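Local structure of protein disulfide-isomerase A4 (Rattus norvegicus, 3EC3) at residues A[8-13]-A[59-64]; A[30-35]-A[71-76]; A[119-124]-A[172-177]; A[136-141]-A[195-200]. The protein catalyses the rearrangement of disulfide bonds in proteins of the endoplasmic reticulum, the fragment described here being its noncatalytic b and b' thioredoxin-like domains. The protein carries 1 engineered substitution. All coordinates share one frame; numbering follows the deposited sequence.

Contact 1. Residues A[8-13]-A[59-64]; sequences SKEILT and HTFSTE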
loop_
_atom_site.group_PDB
_atom_site.type_symbol
_atom_site.label_atom_id
_atom_site.label_comp_id
_atom_site.label_asym_id
_atom_site.label_seq_id
_atom_site.Cartn_x
_atom_site.Cartn_y
_atom_site.Cartn_z
ATOM N N SER A 8 -11.503 15.559 6.699
ATOM C CA SER A 8 -10.995 15.700 5.320
ATOM C C SER A 8 -10.617 17.144 4.909
ATOM O O SER A 8 -11.349 18.134 5.199
ATOM C CB SER A 8 -11.996 15.074 4.327
ATOM O OG SER A 8 -11.583 15.283 2.967
ATOM N N LYS A 9 -9.474 17.287 4.229
ATOM C CA LYS A 9 -9.002 18.615 3.853
ATOM C C LYS A 9 -9.295 18.936 2.411
ATOM O O LYS A 9 -9.127 18.083 1.535
ATOM C CB LYS A 9 -7.463 18.718 4.161
ATOM C CG LYS A 9 -6.969 20.115 4.313
ATOM C CD LYS A 9 -5.580 20.150 5.019
ATOM C CE LYS A 9 -5.246 21.558 5.376
ATOM N NZ LYS A 9 -3.904 21.716 5.981
ATOM N N GLU A 10 -9.716 20.171 2.109
ATOM C CA GLU A 10 -10.045 20.490 0.710
ATOM C C GLU A 10 -8.807 20.585 -0.203
ATOM O O GLU A 10 -7.750 21.123 0.192
ATOM C CB GLU A 10 -10.902 21.781 0.583
ATOM C CG GLU A 10 -11.528 21.965 -0.814
ATOM C CD GLU A 10 -12.437 23.234 -0.923
ATOM O OE1 GLU A 10 -12.538 23.938 0.086
ATOM O OE2 GLU A 10 -12.990 23.523 -2.004
ATOM N N ILE A 11 -8.956 20.081 -1.417
ATOM C CA ILE A 11 -7.956 20.217 -2.459
ATOM C C ILE A 11 -8.462 21.349 -3.316
ATOM O O ILE A 11 -9.625 21.314 -3.725
ATOM C CB ILE A 11 -7.843 18.905 -3.275
ATOM C CG1 ILE A 11 -7.053 17.898 -2.390
ATOM C CG2 ILE A 11 -7.207 19.209 -4.668
ATOM C CD1 ILE A 11 -6.458 16.670 -3.084
ATOM N N LEU A 12 -7.631 22.364 -3.540
ATOM C CA LEU A 12 -8.037 23.544 -4.287
ATOM C C LEU A 12 -7.615 23.438 -5.758
ATOM O O LEU A 12 -8.301 23.953 -6.636
ATOM C CB LEU A 12 -7.495 24.835 -3.659
ATOM C CG LEU A 12 -7.716 24.954 -2.160
ATOM C CD1 LEU A 12 -6.931 26.153 -1.626
ATOM C CD2 LEU A 12 -9.196 25.002 -1.854
ATOM N N THR A 13 -6.481 22.807 -6.043
ATOM C CA THR A 13 -5.960 22.861 -7.396
ATOM C C THR A 13 -5.613 21.489 -7.945
ATOM O O THR A 13 -5.395 20.503 -7.205
ATOM C CB THR A 13 -4.686 23.721 -7.480
ATOM O OG1 THR A 13 -3.659 23.119 -6.681
ATOM C CG2 THR A 13 -4.938 25.176 -7.031
ATOM N N HIS A 59 -10.795 16.124 -0.060
ATOM C CA HIS A 59 -12.055 16.218 -0.830
ATOM C C HIS A 59 -11.981 17.322 -1.821
ATOM O O HIS A 59 -11.164 18.214 -1.699
ATOM C CB HIS A 59 -13.277 16.402 0.090
ATOM C CG HIS A 59 -13.263 17.676 0.869
ATOM N ND1 HIS A 59 -12.676 17.785 2.104
ATOM C CD2 HIS A 59 -13.784 18.896 0.592
ATOM C CE1 HIS A 59 -12.847 19.013 2.568
ATOM N NE2 HIS A 59 -13.530 19.709 1.672
ATOM N N THR A 60 -12.809 17.248 -2.854
ATOM C CA THR A 60 -12.873 18.340 -3.787
ATOM C C THR A 60 -14.294 18.492 -4.311
ATOM O O THR A 60 -15.044 17.495 -4.414
ATOM C CB THR A 60 -11.853 18.129 -4.965
ATOM O OG1 THR A 60 -11.846 19.298 -5.781
ATOM C CG2 THR A 60 -12.235 16.934 -5.830
ATOM N N PHE A 61 -14.660 19.719 -4.633
ATOM C CA PHE A 61 -15.931 19.962 -5.291
ATOM C C PHE A 61 -15.708 20.475 -6.723
ATOM O O PHE A 61 -16.643 20.958 -7.358
ATOM C CB PHE A 61 -16.744 20.995 -4.497
ATOM C CG PHE A 61 -16.785 20.737 -3.035
ATOM C CD1 PHE A 61 -16.311 21.699 -2.138
ATOM C CD2 PHE A 61 -17.282 19.529 -2.544
ATOM C CE1 PHE A 61 -16.343 21.474 -0.753
ATOM C CE2 PHE A 61 -17.335 19.278 -1.136
ATOM C CZ PHE A 61 -16.865 20.241 -0.260
ATOM N N SER A 62 -14.472 20.371 -7.213
ATOM C CA SER A 62 -14.043 20.953 -8.514
ATOM C C SER A 62 -14.413 20.068 -9.687
ATOM O O SER A 62 -13.956 18.931 -9.753
ATOM C CB SER A 62 -12.520 21.107 -8.509
ATOM O OG SER A 62 -12.014 21.507 -9.772
ATOM N N THR A 63 -15.211 20.584 -10.622
ATOM C CA THR A 63 -15.524 19.829 -11.837
ATOM C C THR A 63 -14.273 19.676 -12.691
ATOM O O THR A 63 -14.146 18.701 -13.402
ATOM C CB THR A 63 -16.690 20.446 -12.660
ATOM O OG1 THR A 63 -16.359 21.793 -13.045
ATOM C CG2 THR A 63 -17.958 20.459 -11.837
ATOM N N GLU A 64 -13.344 20.628 -12.587
ATOM C CA GLU A 64 -12.065 20.576 -13.288
ATOM C C GLU A 64 -11.240 19.367 -12.836
ATOM O O GLU A 64 -10.683 18.610 -13.654
ATOM C CB GLU A 64 -11.307 21.886 -13.061
ATOM C CG GLU A 64 -9.773 21.801 -13.207
ATOM C CD GLU A 64 -9.105 23.148 -12.920
ATOM O OE1 GLU A 64 -8.221 23.201 -12.041
ATOM O OE2 GLU A 64 -9.495 24.164 -13.544
HETATM O O HOH W 1 -14.431 22.294 2.235
HETATM O O HOH W 2 -13.135 22.146 -4.091
HETATM O O HOH W 3 -9.620 22.815 -9.191
#
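Glu10 and His59 pair in parallel at the edge of the first thioredoxin-like sheet, where the short strand 9-10 lies against strand 57-60. Two backbone bonds hold the pair: His59 N reaches Lys9 O at 3.0 Å, and Ile11 N meets His59 O at 2.9 Å.

Among the side chains, the imidazole of His59 is the centrepiece. Its CG stands between the backbone N and the carbonyl carbon (chi1 64°), which brings the ring back over the neighbouring strand. ND1 is hydrogen-bonded to Ser8 OG at 2.9 Å, near the ring plane, and CA of Glu10 sits over one face, offset toward the rim. Glu10 CB approaches His59 NE2 to 3.5 Å, and the planes of the Glu10 carboxylate and the imidazole are 17° apart. Tyr41 and Tyr44 of helix 39-51 add further packing around His59.

Apolar contact is modest; Ile11 turns to helices 14-23 and 63-69, and Thr60 also packs on Ile65. Thr60 OG1 accepts from Ser62 N, an ST turn just ahead of helix 63-69, which Ser62 N-caps.

Waters complete the contact. One lies 2.8 Å from His59 NE2 and bonds weakly to Glu10 OE1. Another joins Leu12 O to Ser62 OG and Glu64 OE1, and a third donates to Glu10 OE2 while accepting from Phe61 N at 2.9 Å.

Contact 2. Residues A[30-35]-A[71-76]; sequences LGVFQG and VSLGKL
Val32 O is gripped by two backbone donors, Gly74 N at 2.6 Å and Lys75 N at 3.0 Å. Val32 N gives a nearly straight bond (173°) to Lys75 O at 2.7 Å. Gly74 and Lys75 both face Val32, and with glycine, phi 96°, in the first place this is a G1 beta bulge, set where strand 75-79 begins its antiparallel run beside strand 28-32 in the thioredoxin-like sheet. At the backbone angles of Gly74 a CB would jam against the preceding carbonyl oxygen.

On the face of Val32, its CG1, anti to the backbone N (chi1 -180°), touches Leu73 CD2 at 3.7 Å and more loosely Val71 CG2. Leu73 crosses Val32 at about a right angle, and its CB and CD1 both rest on Gln34 CG. The ring of Phe33 comes back over the bulge, CD2 lying 3.8 Å from Gly74 CA and CZ near Lys75 O, and occupies the place a side chain on Gly31 would take; Tyr41 and Val97 also pack against it. An alanine in place of Phe33 is likely to strip Gly74 CA and Tyr41 of the ring they pack on. The ammonium of Lys75 leads away to a salt bridge with Asp96.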
loop_
_atom_site.group_PDB
_atom_site.type_symbol
_atom_site.label_atom_id
_atom_site.label_comp_id
_atom_site.label_asym_id
_atom_site.label_seq_id
_atom_site.Cartn_x
_atom_site.Cartn_y
_atom_site.Cartn_z
ATOM N N LEU A 30 -9.563 10.540 -1.901
ATOM C CA LEU A 30 -10.193 11.742 -2.419
ATOM C C LEU A 30 -11.696 11.607 -2.561
ATOM O O LEU A 30 -12.163 10.875 -3.454
ATOM C CB LEU A 30 -9.620 12.078 -3.770
ATOM C CG LEU A 30 -10.123 13.429 -4.292
ATOM C CD1 LEU A 30 -9.816 14.580 -3.381
ATOM C CD2 LEU A 30 -9.514 13.680 -5.682
ATOM N N GLY A 31 -12.431 12.391 -1.791
ATOM C CA GLY A 31 -13.897 12.487 -1.969
ATOM C C GLY A 31 -14.218 13.524 -3.037
ATOM O O GLY A 31 -13.795 14.692 -2.922
ATOM N N VAL A 32 -14.999 13.149 -4.051
ATOM C CA VAL A 32 -15.317 14.108 -5.130
ATOM C C VAL A 32 -16.819 14.339 -5.108
ATOM O O VAL A 32 -17.584 13.444 -5.479
ATOM C CB VAL A 32 -14.921 13.538 -6.516
ATOM C CG1 VAL A 32 -15.250 14.543 -7.674
ATOM C CG2 VAL A 32 -13.396 13.123 -6.556
ATOM N N PHE A 33 -17.228 15.537 -4.734
ATOM C CA PHE A 33 -18.630 15.844 -4.407
ATOM C C PHE A 33 -19.091 17.125 -5.035
ATOM O O PHE A 33 -18.287 17.878 -5.557
ATOM C CB PHE A 33 -18.823 15.792 -2.882
ATOM C CG PHE A 33 -18.613 14.395 -2.340
ATOM C CD1 PHE A 33 -17.436 14.080 -1.644
ATOM C CD2 PHE A 33 -19.551 13.375 -2.632
ATOM C CE1 PHE A 33 -17.210 12.773 -1.179
ATOM C CE2 PHE A 33 -19.331 12.064 -2.192
ATOM C CZ PHE A 33 -18.147 11.760 -1.463
ATOM N N GLN A 34 -20.387 17.381 -4.989
ATOM C CA GLN A 34 -20.935 18.571 -5.654
ATOM C C GLN A 34 -20.731 19.845 -4.837
ATOM O O GLN A 34 -20.608 20.934 -5.377
ATOM C CB GLN A 34 -22.399 18.336 -5.985
ATOM C CG GLN A 34 -22.592 17.034 -6.835
ATOM C CD GLN A 34 -23.979 16.887 -7.330
ATOM O OE1 GLN A 34 -24.582 15.803 -7.216
ATOM N NE2 GLN A 34 -24.546 17.987 -7.842
ATOM N N GLY A 35 -20.638 19.700 -3.527
ATOM C CA GLY A 35 -20.442 20.854 -2.670
ATOM C C GLY A 35 -20.511 20.508 -1.204
ATOM O O GLY A 35 -20.728 19.361 -0.825
ATOM N N VAL A 71 -13.827 11.076 -13.541
ATOM C CA VAL A 71 -14.942 10.609 -12.688
ATOM C C VAL A 71 -16.067 11.628 -12.676
ATOM O O VAL A 71 -15.820 12.826 -12.843
ATOM C CB VAL A 71 -14.507 10.339 -11.204
ATOM C CG1 VAL A 71 -13.403 9.282 -11.109
ATOM C CG2 VAL A 71 -14.100 11.636 -10.474
ATOM N N SER A 72 -17.302 11.190 -12.470
ATOM C CA SER A 72 -18.374 12.172 -12.242
ATOM C C SER A 72 -18.386 12.534 -10.744
ATOM O O SER A 72 -17.599 11.979 -9.951
ATOM C CB SER A 72 -19.736 11.664 -12.721
ATOM O OG SER A 72 -19.979 10.380 -12.186
ATOM N N LEU A 73 -19.219 13.497 -10.354
ATOM C CA LEU A 73 -19.262 13.916 -8.946
ATOM C C LEU A 73 -19.973 12.816 -8.161
ATOM O O LEU A 73 -20.774 12.046 -8.730
ATOM C CB LEU A 73 -19.937 15.307 -8.788
ATOM C CG LEU A 73 -19.247 16.484 -9.525
ATOM C CD1 LEU A 73 -20.070 17.792 -9.495
ATOM C CD2 LEU A 73 -17.833 16.743 -9.043
ATOM N N GLY A 74 -19.684 12.701 -6.876
ATOM C CA GLY A 74 -20.390 11.759 -6.007
ATOM C C GLY A 74 -19.625 10.469 -5.866
ATOM O O GLY A 74 -20.205 9.383 -5.917
ATOM N N LYS A 75 -18.306 10.587 -5.722
ATOM C CA LYS A 75 -17.440 9.427 -5.703
ATOM C C LYS A 75 -16.357 9.506 -4.618
ATOM O O LYS A 75 -15.859 10.578 -4.266
ATOM C CB LYS A 75 -16.718 9.265 -7.068
ATOM C CG LYS A 75 -17.622 9.284 -8.344
ATOM C CD LYS A 75 -18.374 8.012 -8.520
ATOM C CE LYS A 75 -19.261 8.058 -9.758
ATOM N NZ LYS A 75 -20.377 7.096 -9.543
ATOM N N LEU A 76 -15.935 8.348 -4.136
ATOM C CA LEU A 76 -14.736 8.259 -3.342
ATOM C C LEU A 76 -13.665 7.627 -4.263
ATOM O O LEU A 76 -13.910 6.573 -4.865
ATOM C CB LEU A 76 -15.047 7.332 -2.174
ATOM C CG LEU A 76 -14.140 7.096 -0.968
ATOM C CD1 LEU A 76 -13.862 5.618 -0.732
ATOM C CD2 LEU A 76 -12.923 8.038 -0.858
#

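Contact 3. Residues A[119-124]-A[172-177]; sequences GHRKTS and AIADEE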
loop_
_atom_site.group_PDB
_atom_site.type_symbol
_atom_site.label_atom_id
_atom_site.label_comp_id
_atom_site.label_asym_id
_atom_site.label_seq_id
_atom_site.Cartn_x
_atom_site.Cartn_y
_atom_site.Cartn_z
ATOM N N GLY A 119 3.728 -2.374 -1.624
ATOM C CA GLY A 119 4.036 -1.099 -0.996
ATOM C C GLY A 119 5.350 -1.157 -0.262
ATOM O O GLY A 119 6.074 -2.154 -0.349
ATOM N N HIS A 120 5.655 -0.081 0.460
ATOM C CA HIS A 120 6.921 0.046 1.199
ATOM C C HIS A 120 6.606 0.002 2.698
ATOM O O HIS A 120 5.974 0.917 3.234
ATOM C CB HIS A 120 7.629 1.380 0.859
ATOM C CG HIS A 120 8.941 1.586 1.584
ATOM N ND1 HIS A 120 9.612 2.786 1.550
ATOM C CD2 HIS A 120 9.692 0.755 2.341
ATOM C CE1 HIS A 120 10.726 2.696 2.266
ATOM N NE2 HIS A 120 10.815 1.459 2.731
ATOM N N ARG A 121 6.985 -1.109 3.329
ATOM C CA ARG A 121 6.804 -1.302 4.774
ATOM C C ARG A 121 7.952 -0.594 5.478
ATOM O O ARG A 121 9.117 -0.827 5.177
ATOM C CB ARG A 121 6.775 -2.802 5.104
ATOM C CG ARG A 121 6.757 -3.123 6.625
ATOM C CD ARG A 121 6.906 -4.619 6.733
ATOM N NE ARG A 121 6.922 -5.126 8.107
ATOM C CZ ARG A 121 7.977 -5.706 8.666
ATOM N NH1 ARG A 121 7.889 -6.189 9.893
ATOM N NH2 ARG A 121 9.122 -5.818 7.988
ATOM N N LYS A 122 7.596 0.298 6.393
ATOM C CA LYS A 122 8.527 1.161 7.073
ATOM C C LYS A 122 8.305 0.989 8.559
ATOM O O LYS A 122 7.181 0.808 8.987
ATOM C CB LYS A 122 8.223 2.608 6.704
ATOM C CG LYS A 122 8.606 2.973 5.295
ATOM C CD LYS A 122 8.563 4.458 5.086
ATOM C CE LYS A 122 7.176 4.939 4.787
ATOM N NZ LYS A 122 7.278 6.204 4.003
ATOM N N THR A 123 9.367 1.067 9.362
ATOM C CA THR A 123 9.174 1.088 10.817
ATOM C C THR A 123 8.150 2.162 11.270
ATOM O O THR A 123 7.465 1.981 12.278
ATOM C CB THR A 123 10.513 1.238 11.593
ATOM O OG1 THR A 123 11.231 2.388 11.124
ATOM C CG2 THR A 123 11.374 -0.009 11.432
ATOM N N SER A 124 8.028 3.255 10.511
ATOM C CA SER A 124 7.003 4.272 10.769
ATOM C C SER A 124 5.546 3.913 10.368
ATOM O O SER A 124 4.595 4.538 10.833
ATOM C CB SER A 124 7.420 5.624 10.176
ATOM O OG SER A 124 7.503 5.574 8.763
ATOM N N ALA A 172 5.299 -6.717 0.685
ATOM C CA ALA A 172 5.872 -5.375 0.842
ATOM C C ALA A 172 7.366 -5.458 0.622
ATOM O O ALA A 172 7.988 -6.528 0.876
ATOM C CB ALA A 172 5.577 -4.832 2.241
ATOM N N ILE A 173 7.967 -4.358 0.173
ATOM C CA ILE A 173 9.429 -4.286 0.189
ATOM C C ILE A 173 9.794 -3.518 1.474
ATOM O O ILE A 173 8.992 -2.715 1.987
ATOM C CB ILE A 173 9.980 -3.559 -1.077
ATOM C CG1 ILE A 173 9.518 -2.094 -1.083
ATOM C CG2 ILE A 173 9.632 -4.387 -2.383
ATOM C CD1 ILE A 173 10.207 -1.251 -2.184
ATOM N N ALA A 174 10.985 -3.769 2.005
ATOM C CA ALA A 174 11.406 -3.170 3.268
ATOM C C ALA A 174 12.894 -2.846 3.167
ATOM O O ALA A 174 13.659 -3.592 2.537
ATOM C CB ALA A 174 11.145 -4.119 4.444
ATOM N N ASP A 175 13.294 -1.710 3.740
ATOM C CA ASP A 175 14.705 -1.351 3.695
ATOM C C ASP A 175 15.507 -2.215 4.680
ATOM O O ASP A 175 15.112 -2.371 5.829
ATOM C CB ASP A 175 14.925 0.131 3.991
ATOM C CG ASP A 175 16.379 0.503 3.901
ATOM O OD1 ASP A 175 17.007 0.695 4.949
ATOM O OD2 ASP A 175 16.933 0.477 2.794
ATOM N N GLU A 176 16.627 -2.771 4.224
ATOM C CA GLU A 176 17.386 -3.754 5.058
ATOM C C GLU A 176 18.023 -3.145 6.307
ATOM O O GLU A 176 18.190 -3.849 7.321
ATOM C CB GLU A 176 18.438 -4.509 4.235
ATOM C CG GLU A 176 19.404 -3.612 3.503
ATOM C CD GLU A 176 20.292 -4.358 2.511
ATOM O OE1 GLU A 176 20.260 -5.607 2.472
ATOM O OE2 GLU A 176 21.057 -3.684 1.784
ATOM N N GLU A 177 18.372 -1.863 6.224
ATOM C CA GLU A 177 18.941 -1.074 7.342
ATOM C C GLU A 177 17.847 -0.678 8.333
ATOM O O GLU A 177 17.997 -0.883 9.545
ATOM C CB GLU A 177 19.622 0.208 6.835
ATOM C CG GLU A 177 21.058 0.047 6.358
ATOM C CD GLU A 177 21.936 1.302 6.597
ATOM O OE1 GLU A 177 21.646 2.097 7.526
ATOM O OE2 GLU A 177 22.930 1.487 5.851
HETATM O O HOH W 4 11.724 0.148 5.125
#
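Arg121 and Ile173 are joined through the backbone, Arg121 N donating to Ile173 O at 2.9 Å, while Ile173 N reaches Gly119 O two residues earlier at 3.0 Å. The side chain of Arg121 starts at CB, which rests on the methyl of Ala172 at 3.7 Å and close to Ile173 O. From there CG continues anti to the backbone N (chi1 173°), and the chain stays extended to NE, running past strand 135-140, where Leu135 and Val137 pack on it. At the tip the guanidinium presents its edge to the methyl of Ala174, with NH2 4.4 Å from Ala174 CB. Its charge is answered outside the two segments: NH2 forms a salt bridge with Glu182, and Tyr179 supplies a cation-pi partner.

The imidazole of His120 lies on the other face of the sheet, with CG of Lys122 over the centre of one ring face. Its edge is turned to strand 170-175, CD2 coming within 3.6 Å of Ile173 O. Beyond that edge a single water is bound to His120 NE2 at 2.9 Å, donating to Arg121 O and accepting from Asp175 N. It links the strands just beyond their last direct hydrogen bond; the short strand axes are 42° apart. Asp175 itself turns its carboxylate to Val142 N and Asp178 N.

Strand 118-121 thus borders strand 170-175 as an outermost parallel strand, the place of the first beta strand in the thioredoxin-like fold.

Contact 4. Residues A[136-141]-A[195-200]; sequences VVVYYS and VNAAIL
Tyr139 lays its ring alongside strand 196-200, edge toward it: the methyl of Ala198 sits in the ring plane, 3.9 Å from Tyr139 CE1, while Val137 CG1 sits over one ring face, toward its rim. With CG anti to the carbonyl carbon (chi1 -57°), the ring runs back along the sheet, and its OH goes on to bond Glu182. Replacing Tyr139 by an alanine is likely to leave Glu182 without this hydroxyl and open a gap beside Ala198.

The opposite face carries Val136, Val138, Ala197 and Ile199. Val136 and Ile199 lie side by side and point the same way, Val136 CG2 4.1 Å from Ile199 CG1; helices 149-163 and 216-227 pack here through residues such as Val159 and Phe222. Val138 and Val195 instead cross at a slant and touch CG1 to CG1 at 3.6 Å.

Two hydrogen-bonded pairs, Val137 with Ala198 and Tyr139 with Asn196, pin the middle strand 135-140 to its antiparallel neighbour 196-200 in the second thioredoxin-like domain. The contact is thus a buried apolar one whose backbone bonds run between the strands at Val137 and Tyr139, while Val136, Val138 and Tyr140 bond to strand 170-175 and the amide of Asn196 bonds Ser191.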
loop_
_atom_site.group_PDB
_atom_site.type_symbol
_atom_site.label_atom_id
_atom_site.label_comp_id
_atom_site.label_asym_id
_atom_site.label_seq_id
_atom_site.Cartn_x
_atom_site.Cartn_y
_atom_site.Cartn_z
ATOM N N VAL A 136 4.376 -11.100 3.310
ATOM C CA VAL A 136 5.625 -11.489 2.651
ATOM C C VAL A 136 6.472 -10.216 2.586
ATOM O O VAL A 136 6.023 -9.242 2.030
ATOM C CB VAL A 136 5.374 -12.076 1.238
ATOM C CG1 VAL A 136 6.731 -12.464 0.537
ATOM C CG2 VAL A 136 4.428 -13.285 1.304
ATOM N N VAL A 137 7.663 -10.206 3.193
ATOM C CA VAL A 137 8.549 -9.036 3.162
ATOM C C VAL A 137 9.813 -9.283 2.355
ATOM O O VAL A 137 10.484 -10.285 2.570
ATOM C CB VAL A 137 8.981 -8.606 4.580
ATOM C CG1 VAL A 137 9.802 -7.251 4.482
ATOM C CG2 VAL A 137 7.737 -8.428 5.493
ATOM N N VAL A 138 10.139 -8.367 1.434
ATOM C CA VAL A 138 11.369 -8.445 0.650
ATOM C C VAL A 138 12.305 -7.292 1.066
ATOM O O VAL A 138 11.970 -6.104 0.932
ATOM C CB VAL A 138 11.096 -8.487 -0.883
ATOM C CG1 VAL A 138 12.397 -8.442 -1.698
ATOM C CG2 VAL A 138 10.267 -9.749 -1.253
ATOM N N TYR A 139 13.481 -7.667 1.578
ATOM C CA TYR A 139 14.421 -6.710 2.150
ATOM C C TYR A 139 15.576 -6.370 1.198
ATOM O O TYR A 139 16.243 -7.262 0.659
ATOM C CB TYR A 139 15.051 -7.285 3.425
ATOM C CG TYR A 139 14.083 -7.689 4.516
ATOM C CD1 TYR A 139 13.608 -8.990 4.595
ATOM C CD2 TYR A 139 13.679 -6.783 5.493
ATOM C CE1 TYR A 139 12.733 -9.386 5.614
ATOM C CE2 TYR A 139 12.785 -7.175 6.520
ATOM C CZ TYR A 139 12.325 -8.478 6.558
ATOM O OH TYR A 139 11.455 -8.900 7.545
ATOM N N TYR A 140 15.835 -5.086 1.048
ATOM C CA TYR A 140 16.968 -4.605 0.270
ATOM C C TYR A 140 17.202 -3.124 0.519
ATOM O O TYR A 140 16.630 -2.555 1.425
ATOM C CB TYR A 140 16.844 -4.918 -1.241
ATOM C CG TYR A 140 15.662 -4.302 -1.984
ATOM C CD1 TYR A 140 14.403 -4.918 -1.961
ATOM C CD2 TYR A 140 15.827 -3.150 -2.763
ATOM C CE1 TYR A 140 13.333 -4.394 -2.681
ATOM C CE2 TYR A 140 14.753 -2.597 -3.485
ATOM C CZ TYR A 140 13.510 -3.241 -3.430
ATOM O OH TYR A 140 12.466 -2.740 -4.138
ATOM N N SER A 141 18.053 -2.498 -0.287
ATOM C CA SER A 141 18.277 -1.060 -0.144
ATOM C C SER A 141 17.183 -0.294 -0.870
ATOM O O SER A 141 17.186 -0.217 -2.104
ATOM C CB SER A 141 19.686 -0.680 -0.662
ATOM O OG SER A 141 19.867 0.719 -0.639
ATOM N N VAL A 195 19.498 -9.067 -1.742
ATOM C CA VAL A 195 18.039 -9.084 -1.552
ATOM C C VAL A 195 17.646 -10.330 -0.785
ATOM O O VAL A 195 18.090 -11.416 -1.115
ATOM C CB VAL A 195 17.281 -9.059 -2.903
ATOM C CG1 VAL A 195 15.782 -8.926 -2.659
ATOM C CG2 VAL A 195 17.780 -7.894 -3.791
ATOM N N ASN A 196 16.812 -10.174 0.232
ATOM C CA ASN A 196 16.410 -11.300 1.086
ATOM C C ASN A 196 14.917 -11.262 1.336
ATOM O O ASN A 196 14.289 -10.223 1.099
ATOM C CB ASN A 196 17.167 -11.220 2.407
ATOM C CG ASN A 196 18.611 -11.623 2.259
ATOM O OD1 ASN A 196 18.914 -12.806 2.146
ATOM N ND2 ASN A 196 19.510 -10.646 2.248
ATOM N N ALA A 197 14.334 -12.380 1.786
ATOM C CA ALA A 197 12.868 -12.418 1.953
ATOM C C ALA A 197 12.450 -13.221 3.177
ATOM O O ALA A 197 13.112 -14.191 3.549
ATOM C CB ALA A 197 12.188 -12.961 0.686
ATOM N N ALA A 198 11.365 -12.775 3.804
ATOM C CA ALA A 198 10.755 -13.482 4.923
ATOM C C ALA A 198 9.222 -13.493 4.820
ATOM O O ALA A 198 8.612 -12.683 4.095
ATOM C CB ALA A 198 11.235 -12.884 6.265
ATOM N N ILE A 199 8.603 -14.417 5.543
ATOM C CA ILE A 199 7.173 -14.409 5.723
ATOM C C ILE A 199 6.832 -14.319 7.205
ATOM O O ILE A 199 7.340 -15.096 8.005
ATOM C CB ILE A 199 6.515 -15.674 5.103
ATOM C CG1 ILE A 199 6.825 -15.729 3.600
ATOM C CG2 ILE A 199 4.981 -15.690 5.427
ATOM C CD1 ILE A 199 6.231 -16.854 2.836
ATOM N N LEU A 200 5.961 -13.379 7.560
ATOM C CA LEU A 200 5.377 -13.348 8.905
ATOM C C LEU A 200 3.967 -13.981 8.867
ATOM O O LEU A 200 3.111 -13.531 8.093
ATOM C CB LEU A 200 5.295 -11.902 9.431
ATOM C CG LEU A 200 6.401 -10.861 9.176
ATOM C CD1 LEU A 200 6.263 -9.673 10.127
ATOM C CD2 LEU A 200 7.797 -11.471 9.279
#

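Overall arrangement
The four contacts form two pairs, one in each thioredoxin-like domain of this noncatalytic fragment. Contacts 1 and 2 have centres about 9 Å apart and share the first sheet, where strands 57-60 and 28-32 are neighbours joined by a probable hydrogen bond from Thr60 N to Gly31 O (2.7 Å). Contacts 3 and 4, also about 9 Å apart, meet in the second sheet through strands 170-175 and 135-140. Within each pair the segments alternate, as the strand order 1-3-2-4-5 of both sheets requires. The pairs follow in series, on opposite sides of the chain's centre, with contacts 1 and 4 about 38 Å apart between centres. The chain builds two similar folds in succession.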